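PDB 4UML: ganglioside-induced differentiation-associated protein 2 from Homo sapiens, which is of unsettled biochemical function but carries a macro domain, a fold that in relatives binds ADP-ribose and similar nucleotides, ahead of a C-terminal Sec14-like (CRAL-TRIO) region. Local coordinates for residues 47-57 / 188-198; 63-74 / 86-94. All coordinates share one frame; numbering follows the deposited sequence.

Contact 1. Residues 47-57 / 188-198; sequences FLYNKDVNGKV and RTVRRFLEIHG
Leu48 O accepts two N-H groups of one guanidinium. Arg191 NH2 lies 2.9 Å from Leu48 O, in the carbonyl plane and with an N-H...O angle of 154°, whereas the bond from Arg191 NH1 to the same oxygen is weak. Arg191 reaches it from helix 179-197 through a bend at chi2 (66°), which swings the guanidinium over toward residues 47-50. Glu195, one helical turn on, fixes its rotation: Arg191 NE and Glu195 OE2 form a salt bridge of 2.7 Å, the carboxylate being met from above its plane. Phe47 CD1 lies over one face of the guanidinium and Val53 CG1 over the opposite face. The Phe47 ring also rests on the aliphatic stem, its CE1 3.5 Å from Arg191 CG, and Glu195 OE2 sits at the ring edge. A water held by Asn50 N and Asn54 OD1 accepts a weak bond from Arg191 NH1, which also donates to Tyr223 O; Asn54 ND2 donates to Pro225 O. On the Val53 side of the guanidinium, Val53 CG1 meets Leu194 CB at 4.0 Å. Asn50 caps the short helix 51-54, its OD1 accepting from Val53 N. A methionine in place of Arg191 would probably leave Leu48 O without its donors and Glu195 without its charge partner. One buried cation, probably largely balanced by Glu195, thus ties segment 47-57, which leads into edge strand 57-61, to helix 179-197.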
# COMPACT_ATOMS: atom_id res chain seq x y z
N PHE A 47 1.66 -15.14 -15.32
CA PHE A 47 2.60 -14.06 -15.43
C PHE A 47 3.98 -14.58 -15.82
O PHE A 47 4.42 -15.60 -15.33
CB PHE A 47 2.64 -13.25 -14.12
CG PHE A 47 1.39 -12.47 -13.88
CD1 PHE A 47 1.24 -11.19 -14.43
CD2 PHE A 47 0.33 -13.03 -13.20
CE1 PHE A 47 0.08 -10.48 -14.24
CE2 PHE A 47 -0.86 -12.32 -13.03
CZ PHE A 47 -0.98 -11.04 -13.55
N LEU A 48 4.64 -13.85 -16.70
CA LEU A 48 6.00 -14.18 -17.12
C LEU A 48 7.03 -13.59 -16.15
O LEU A 48 6.86 -12.47 -15.62
CB LEU A 48 6.25 -13.65 -18.55
CG LEU A 48 5.18 -13.95 -19.63
CD1 LEU A 48 5.51 -13.24 -20.95
CD2 LEU A 48 4.98 -15.46 -19.83
N TYR A 49 8.08 -14.35 -15.89
CA TYR A 49 9.29 -13.83 -15.26
C TYR A 49 9.62 -12.44 -15.80
O TYR A 49 9.67 -12.23 -17.01
CB TYR A 49 10.48 -14.75 -15.56
CG TYR A 49 11.78 -14.19 -15.06
CD1 TYR A 49 12.07 -14.23 -13.71
CD2 TYR A 49 12.71 -13.61 -15.93
CE1 TYR A 49 13.26 -13.71 -13.23
CE2 TYR A 49 13.90 -13.09 -15.45
CZ TYR A 49 14.17 -13.15 -14.09
OH TYR A 49 15.31 -12.66 -13.52
N ASN A 50 9.84 -11.48 -14.91
CA ASN A 50 10.25 -10.14 -15.33
C ASN A 50 11.18 -9.57 -14.27
O ASN A 50 10.74 -9.09 -13.23
CB ASN A 50 9.02 -9.27 -15.57
CG ASN A 50 9.37 -7.85 -15.96
OD1 ASN A 50 10.44 -7.35 -15.63
ND2 ASN A 50 8.45 -7.19 -16.62
N LYS A 51 12.49 -9.66 -14.55
CA LYS A 51 13.54 -9.35 -13.58
C LYS A 51 13.44 -7.92 -13.06
O LYS A 51 13.66 -7.64 -11.88
CB LYS A 51 14.92 -9.53 -14.23
CG LYS A 51 16.08 -9.06 -13.37
CD LYS A 51 17.41 -9.66 -13.79
CE LYS A 51 18.36 -9.68 -12.60
NZ LYS A 51 19.71 -10.18 -12.97
N ASP A 52 13.16 -7.03 -13.99
CA ASP A 52 13.09 -5.61 -13.75
C ASP A 52 11.95 -5.28 -12.75
O ASP A 52 12.15 -4.54 -11.79
CB ASP A 52 12.88 -4.91 -15.09
CG ASP A 52 12.67 -3.43 -14.96
OD1 ASP A 52 13.66 -2.70 -14.75
OD2 ASP A 52 11.50 -2.99 -15.07
N VAL A 53 10.78 -5.86 -12.97
CA VAL A 53 9.62 -5.67 -12.08
C VAL A 53 9.88 -6.28 -10.70
O VAL A 53 9.57 -5.67 -9.67
CB VAL A 53 8.35 -6.24 -12.75
CG1 VAL A 53 7.19 -6.33 -11.78
CG2 VAL A 53 7.97 -5.38 -13.94
N ASN A 54 10.49 -7.47 -10.67
CA ASN A 54 10.78 -8.13 -9.41
C ASN A 54 11.71 -7.38 -8.51
O ASN A 54 11.67 -7.57 -7.29
CB ASN A 54 11.43 -9.49 -9.64
CG ASN A 54 10.46 -10.54 -10.14
OD1 ASN A 54 9.29 -10.25 -10.47
ND2 ASN A 54 10.93 -11.77 -10.19
N GLY A 55 12.62 -6.61 -9.12
CA GLY A 55 13.60 -5.82 -8.38
C GLY A 55 12.98 -4.61 -7.68
O GLY A 55 13.59 -4.07 -6.76
N LYS A 56 11.78 -4.23 -8.09
CA LYS A 56 11.04 -3.11 -7.50
C LYS A 56 10.13 -3.49 -6.34
O LYS A 56 9.68 -2.62 -5.60
CB LYS A 56 10.23 -2.45 -8.58
CG LYS A 56 11.12 -1.97 -9.70
CD LYS A 56 10.33 -1.40 -10.85
CE LYS A 56 11.29 -0.79 -11.87
NZ LYS A 56 10.59 0.20 -12.72
N VAL A 57 9.86 -4.77 -6.17
CA VAL A 57 8.94 -5.22 -5.16
C VAL A 57 9.70 -5.62 -3.91
O VAL A 57 10.72 -6.32 -3.99
CB VAL A 57 8.15 -6.44 -5.65
CG1 VAL A 57 7.36 -7.06 -4.51
CG2 VAL A 57 7.24 -6.02 -6.77
N ARG A 188 -1.92 -8.42 -7.85
CA ARG A 188 -2.24 -8.37 -9.29
C ARG A 188 -2.22 -6.94 -9.81
O ARG A 188 -1.63 -6.62 -10.86
CB ARG A 188 -3.60 -9.02 -9.52
CG ARG A 188 -4.02 -9.15 -10.98
CD ARG A 188 -5.33 -9.91 -11.07
NE ARG A 188 -6.41 -9.07 -10.53
CZ ARG A 188 -7.45 -9.50 -9.83
NH1 ARG A 188 -7.63 -10.78 -9.58
NH2 ARG A 188 -8.34 -8.61 -9.40
N THR A 189 -2.82 -6.03 -9.05
CA THR A 189 -2.89 -4.63 -9.46
C THR A 189 -1.51 -3.99 -9.52
O THR A 189 -1.17 -3.23 -10.47
CB THR A 189 -3.80 -3.84 -8.47
OG1 THR A 189 -5.06 -4.51 -8.37
CG2 THR A 189 -3.97 -2.42 -8.90
N VAL A 190 -0.68 -4.26 -8.53
CA VAL A 190 0.65 -3.69 -8.54
C VAL A 190 1.49 -4.32 -9.67
O VAL A 190 2.27 -3.63 -10.31
CB VAL A 190 1.37 -3.87 -7.17
CG1 VAL A 190 2.84 -3.54 -7.26
CG2 VAL A 190 0.71 -3.01 -6.10
N ARG A 191 1.35 -5.62 -9.87
CA ARG A 191 2.08 -6.30 -10.97
C ARG A 191 1.78 -5.59 -12.30
O ARG A 191 2.70 -5.13 -12.98
CB ARG A 191 1.76 -7.79 -11.02
CG ARG A 191 2.21 -8.48 -12.30
CD ARG A 191 3.72 -8.48 -12.41
NE ARG A 191 4.22 -8.84 -13.75
CZ ARG A 191 5.13 -9.79 -14.02
NH1 ARG A 191 5.65 -10.59 -13.08
NH2 ARG A 191 5.51 -9.95 -15.28
N ARG A 192 0.50 -5.46 -12.61
CA ARG A 192 0.07 -4.94 -13.89
C ARG A 192 0.46 -3.51 -14.07
O ARG A 192 0.84 -3.08 -15.18
CB ARG A 192 -1.43 -5.12 -14.07
CG ARG A 192 -1.81 -6.58 -14.18
CD ARG A 192 -3.31 -6.77 -14.27
NE ARG A 192 -3.63 -8.18 -14.56
CZ ARG A 192 -4.83 -8.75 -14.38
NH1 ARG A 192 -5.85 -8.04 -13.89
NH2 ARG A 192 -5.00 -10.03 -14.67
N PHE A 193 0.40 -2.75 -12.99
CA PHE A 193 0.84 -1.36 -13.05
C PHE A 193 2.34 -1.27 -13.24
O PHE A 193 2.82 -0.38 -13.95
CB PHE A 193 0.46 -0.62 -11.76
CG PHE A 193 1.04 0.75 -11.66
CD1 PHE A 193 2.29 0.95 -11.11
CD2 PHE A 193 0.30 1.86 -12.08
CE1 PHE A 193 2.83 2.22 -10.99
CE2 PHE A 193 0.83 3.14 -11.97
CZ PHE A 193 2.10 3.32 -11.43
N LEU A 194 3.11 -2.13 -12.58
CA LEU A 194 4.54 -2.02 -12.71
C LEU A 194 5.01 -2.45 -14.12
O LEU A 194 6.00 -1.94 -14.62
CB LEU A 194 5.26 -2.83 -11.65
CG LEU A 194 5.32 -2.25 -10.24
CD1 LEU A 194 5.93 -3.27 -9.29
CD2 LEU A 194 6.15 -0.99 -10.21
N GLU A 195 4.29 -3.39 -14.72
CA GLU A 195 4.60 -3.85 -16.07
C GLU A 195 4.56 -2.69 -17.05
O GLU A 195 5.47 -2.54 -17.84
CB GLU A 195 3.61 -4.93 -16.52
CG GLU A 195 4.01 -6.33 -16.15
CD GLU A 195 2.93 -7.35 -16.47
OE1 GLU A 195 1.84 -6.99 -17.00
OE2 GLU A 195 3.15 -8.53 -16.17
N ILE A 196 3.51 -1.87 -16.97
CA ILE A 196 3.35 -0.73 -17.87
C ILE A 196 4.08 0.53 -17.41
O ILE A 196 4.79 1.15 -18.20
CB ILE A 196 1.86 -0.40 -18.08
CG1 ILE A 196 1.19 -1.46 -18.95
CG2 ILE A 196 1.71 0.97 -18.74
CD1 ILE A 196 0.92 -2.79 -18.27
N HIS A 197 3.91 0.91 -16.14
CA HIS A 197 4.39 2.21 -15.64
C HIS A 197 5.60 2.14 -14.71
O HIS A 197 5.89 3.09 -13.98
CB HIS A 197 3.28 2.94 -14.90
CG HIS A 197 2.01 3.06 -15.68
ND1 HIS A 197 1.78 4.07 -16.59
CD2 HIS A 197 0.88 2.30 -15.67
CE1 HIS A 197 0.58 3.92 -17.12
NE2 HIS A 197 0.02 2.85 -16.58
N GLY A 198 6.31 1.03 -14.74
CA GLY A 198 7.37 0.79 -13.79
C GLY A 198 8.57 1.73 -13.86
O GLY A 198 9.16 2.03 -12.82
O HOH W 1 8.31 -11.67 -12.49

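Contact 2. Residues 63-74 / 86-94; sequences DVALLNCTAIVN and VSESIFMLA
Ile90 is the centre of the tightly packed part, its CD1 meeting Ile72 CD1 tip to tip at 3.6 Å. The same methyl lies 3.6 Å from Asn74 CB and touches Val64 CG1 more loosely. For Ile72, chi1 of 62° sets CG1 between the backbone N and the carbonyl carbon, a crowded position that aims the branch at the helix. Val73 O is also covered by Ile90 CD1 and, at longer range, by Val86 CG1; this buried carbonyl has no polar partner in the model. Ala65 packs close against the helix, its CA 5.1 Å from that of Ile90 and its CB 4.0 Å from Ile90 CG1. The axes of helix residues 86-94 and strand residues 71-74 approach to 8.9 Å, at 131°.

At the strand end, Ser87 OG donates to Asn74 OD1 over 2.6 Å, in the amide plane and on a lone pair. Asn74 CG stands anti to the backbone N (chi1 180°), which carries the amide out to the helix, while ND2 donates to His128 ND1. Both ends of this buried amide are therefore engaged, fixing its flip, and Phe91 crosses it at about a right angle, with CE1 near ND2.

The looser side, formed by partly exposed residues, runs through Asp63, Leu66, Ser89 and Leu93. Leu93 CD1 touches Leu66 CD2 at 4.1 Å, and Ser89 OG lies 2.9 Å from Asp63 OD2, although Pro85 O competes for the hydroxyl proton. Asp63 OD1 accepts from Ala65 N, an Asx turn that opens the 3-10 segment 64-66.

The seat of helix 85-94 on the macro-domain sheet is thus probably set by buried Ile90 and the directional Ser87-Asn74 bond, with the Asp63-Ser89 pair adding a less definite polar tie.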
# COMPACT_ATOMS: atom_id res chain seq x y z
N ASP A 63 6.11 -1.77 10.59
CA ASP A 63 5.13 -0.69 10.67
C ASP A 63 5.38 0.28 9.52
O ASP A 63 6.43 0.90 9.45
CB ASP A 63 5.29 0.03 12.01
CG ASP A 63 4.20 1.05 12.29
OD1 ASP A 63 3.51 1.54 11.36
OD2 ASP A 63 4.02 1.37 13.50
N VAL A 64 4.41 0.39 8.61
CA VAL A 64 4.54 1.23 7.43
C VAL A 64 4.95 2.68 7.77
O VAL A 64 5.66 3.32 7.00
CB VAL A 64 3.25 1.21 6.59
CG1 VAL A 64 2.17 2.07 7.23
CG2 VAL A 64 3.53 1.68 5.17
N ALA A 65 4.52 3.18 8.92
CA ALA A 65 4.81 4.53 9.33
C ALA A 65 6.30 4.84 9.49
O ALA A 65 6.68 6.01 9.49
CB ALA A 65 4.06 4.88 10.60
N LEU A 66 7.13 3.81 9.57
CA LEU A 66 8.57 3.99 9.75
C LEU A 66 9.30 4.17 8.45
O LEU A 66 10.48 4.51 8.46
CB LEU A 66 9.14 2.79 10.46
CG LEU A 66 8.59 2.58 11.89
CD1 LEU A 66 9.11 1.28 12.47
CD2 LEU A 66 8.96 3.75 12.74
N LEU A 67 8.64 3.93 7.33
CA LEU A 67 9.35 3.86 6.07
C LEU A 67 9.64 5.22 5.47
O LEU A 67 8.79 6.10 5.49
CB LEU A 67 8.57 2.99 5.08
CG LEU A 67 8.45 1.50 5.37
CD1 LEU A 67 7.42 0.89 4.43
CD2 LEU A 67 9.80 0.81 5.24
N ASN A 68 10.83 5.41 4.91
CA ASN A 68 11.16 6.64 4.19
C ASN A 68 10.84 6.57 2.69
O ASN A 68 11.50 7.20 1.89
CB ASN A 68 12.64 7.01 4.41
CG ASN A 68 13.58 6.04 3.74
OD1 ASN A 68 13.20 4.91 3.44
ND2 ASN A 68 14.81 6.49 3.46
N CYS A 69 9.80 5.83 2.30
CA CYS A 69 9.29 5.91 0.95
C CYS A 69 8.80 7.33 0.65
O CYS A 69 8.48 8.09 1.59
CB CYS A 69 8.15 4.90 0.78
SG CYS A 69 8.66 3.17 0.97
N THR A 70 8.67 7.67 -0.63
CA THR A 70 8.17 8.99 -1.03
C THR A 70 6.79 9.22 -0.40
O THR A 70 6.53 10.32 0.15
CB THR A 70 8.08 9.14 -2.56
OG1 THR A 70 9.31 8.65 -3.14
CG2 THR A 70 7.84 10.62 -2.96
N ALA A 71 5.94 8.20 -0.48
CA ALA A 71 4.64 8.17 0.17
C ALA A 71 4.41 6.84 0.89
O ALA A 71 4.83 5.76 0.42
CB ALA A 71 3.53 8.39 -0.84
N ILE A 72 3.77 6.92 2.03
CA ILE A 72 3.19 5.77 2.69
C ILE A 72 1.68 5.90 2.62
O ILE A 72 1.13 7.01 2.45
CB ILE A 72 3.71 5.53 4.12
CG1 ILE A 72 3.35 6.70 5.05
CG2 ILE A 72 5.19 5.26 4.13
CD1 ILE A 72 3.02 6.21 6.41
N VAL A 73 1.02 4.76 2.73
CA VAL A 73 -0.41 4.66 2.56
C VAL A 73 -1.12 4.41 3.90
O VAL A 73 -0.76 3.53 4.66
CB VAL A 73 -0.75 3.53 1.59
CG1 VAL A 73 -2.26 3.40 1.45
CG2 VAL A 73 -0.09 3.74 0.23
N ASN A 74 -2.11 5.25 4.18
CA ASN A 74 -2.98 5.15 5.32
C ASN A 74 -4.30 4.61 4.80
O ASN A 74 -4.72 4.90 3.68
CB ASN A 74 -3.17 6.52 5.96
CG ASN A 74 -4.11 6.45 7.18
OD1 ASN A 74 -4.07 5.51 7.93
ND2 ASN A 74 -4.99 7.43 7.32
N VAL A 86 -2.97 0.70 11.63
CA VAL A 86 -2.19 1.42 10.65
C VAL A 86 -2.28 2.91 10.92
O VAL A 86 -1.24 3.58 11.16
CB VAL A 86 -2.62 1.06 9.20
CG1 VAL A 86 -2.05 2.06 8.21
CG2 VAL A 86 -2.18 -0.34 8.88
N SER A 87 -3.51 3.43 10.96
CA SER A 87 -3.78 4.83 11.20
C SER A 87 -3.26 5.32 12.54
O SER A 87 -2.88 6.48 12.67
CB SER A 87 -5.28 5.12 11.15
OG SER A 87 -5.78 4.97 9.83
N GLU A 88 -3.32 4.46 13.54
CA GLU A 88 -2.84 4.84 14.87
C GLU A 88 -1.34 5.22 14.82
O GLU A 88 -0.95 6.25 15.34
CB GLU A 88 -3.06 3.72 15.88
CG GLU A 88 -4.50 3.58 16.34
CD GLU A 88 -4.67 2.46 17.36
OE1 GLU A 88 -4.16 2.63 18.50
OE2 GLU A 88 -5.29 1.41 17.02
N SER A 89 -0.52 4.38 14.19
CA SER A 89 0.92 4.70 14.06
C SER A 89 1.16 5.92 13.22
O SER A 89 1.94 6.79 13.59
CB SER A 89 1.68 3.57 13.42
OG SER A 89 1.38 2.40 14.11
N ILE A 90 0.53 5.93 12.05
CA ILE A 90 0.72 7.00 11.13
C ILE A 90 0.36 8.34 11.81
O ILE A 90 1.13 9.29 11.74
CB ILE A 90 -0.09 6.80 9.84
CG1 ILE A 90 0.45 5.61 9.01
CG2 ILE A 90 -0.10 8.07 9.05
CD1 ILE A 90 -0.27 5.38 7.67
N PHE A 91 -0.81 8.44 12.45
CA PHE A 91 -1.19 9.75 13.05
C PHE A 91 -0.26 10.17 14.19
O PHE A 91 0.12 11.34 14.34
CB PHE A 91 -2.63 9.72 13.59
CG PHE A 91 -3.70 9.71 12.54
CD1 PHE A 91 -3.42 9.98 11.21
CD2 PHE A 91 -5.00 9.45 12.89
CE1 PHE A 91 -4.43 9.97 10.26
CE2 PHE A 91 -6.01 9.45 11.95
CZ PHE A 91 -5.73 9.72 10.63
N MET A 92 0.14 9.21 15.00
CA MET A 92 1.03 9.50 16.07
C MET A 92 2.36 10.03 15.52
O MET A 92 2.89 11.03 16.02
CB MET A 92 1.26 8.23 16.86
CG MET A 92 2.40 8.39 17.84
SD MET A 92 2.45 7.01 18.97
CE MET A 92 1.04 7.42 20.00
N LEU A 93 2.91 9.37 14.50
CA LEU A 93 4.25 9.76 14.02
C LEU A 93 4.24 10.98 13.14
O LEU A 93 5.22 11.75 13.14
CB LEU A 93 4.92 8.60 13.36
CG LEU A 93 5.23 7.51 14.37
CD1 LEU A 93 5.87 6.34 13.64
CD2 LEU A 93 6.15 8.04 15.48
N ALA A 94 3.15 11.23 12.43
CA ALA A 94 3.05 12.45 11.68
C ALA A 94 2.93 13.69 12.59
O ALA A 94 3.47 14.75 12.26
CB ALA A 94 1.89 12.40 10.69

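How the contacts relate
The two contacts lie on opposite sides of the chain's centre, their own centres about 24 Å apart and their nearest atoms about 9 Å apart, so they do not touch. Contact 2 is the more central, about 11 Å from the centre of the chain against about 15 Å for contact 1. Each is partly buried, but only contact 1 includes exposed residues among those touching. They hold different elements: contact 1 joins the entry to edge strand 57-61 with helix 179-197, whereas contact 2 joins inner strand 71-75 and the 3-10 turn before it with helix 85-94. Chemistry differs too: contact 1 sets a salt-bridged guanidinium and a water among apolar side chains, contact 2 mostly neutral amide, hydroxyl and aliphatic groups.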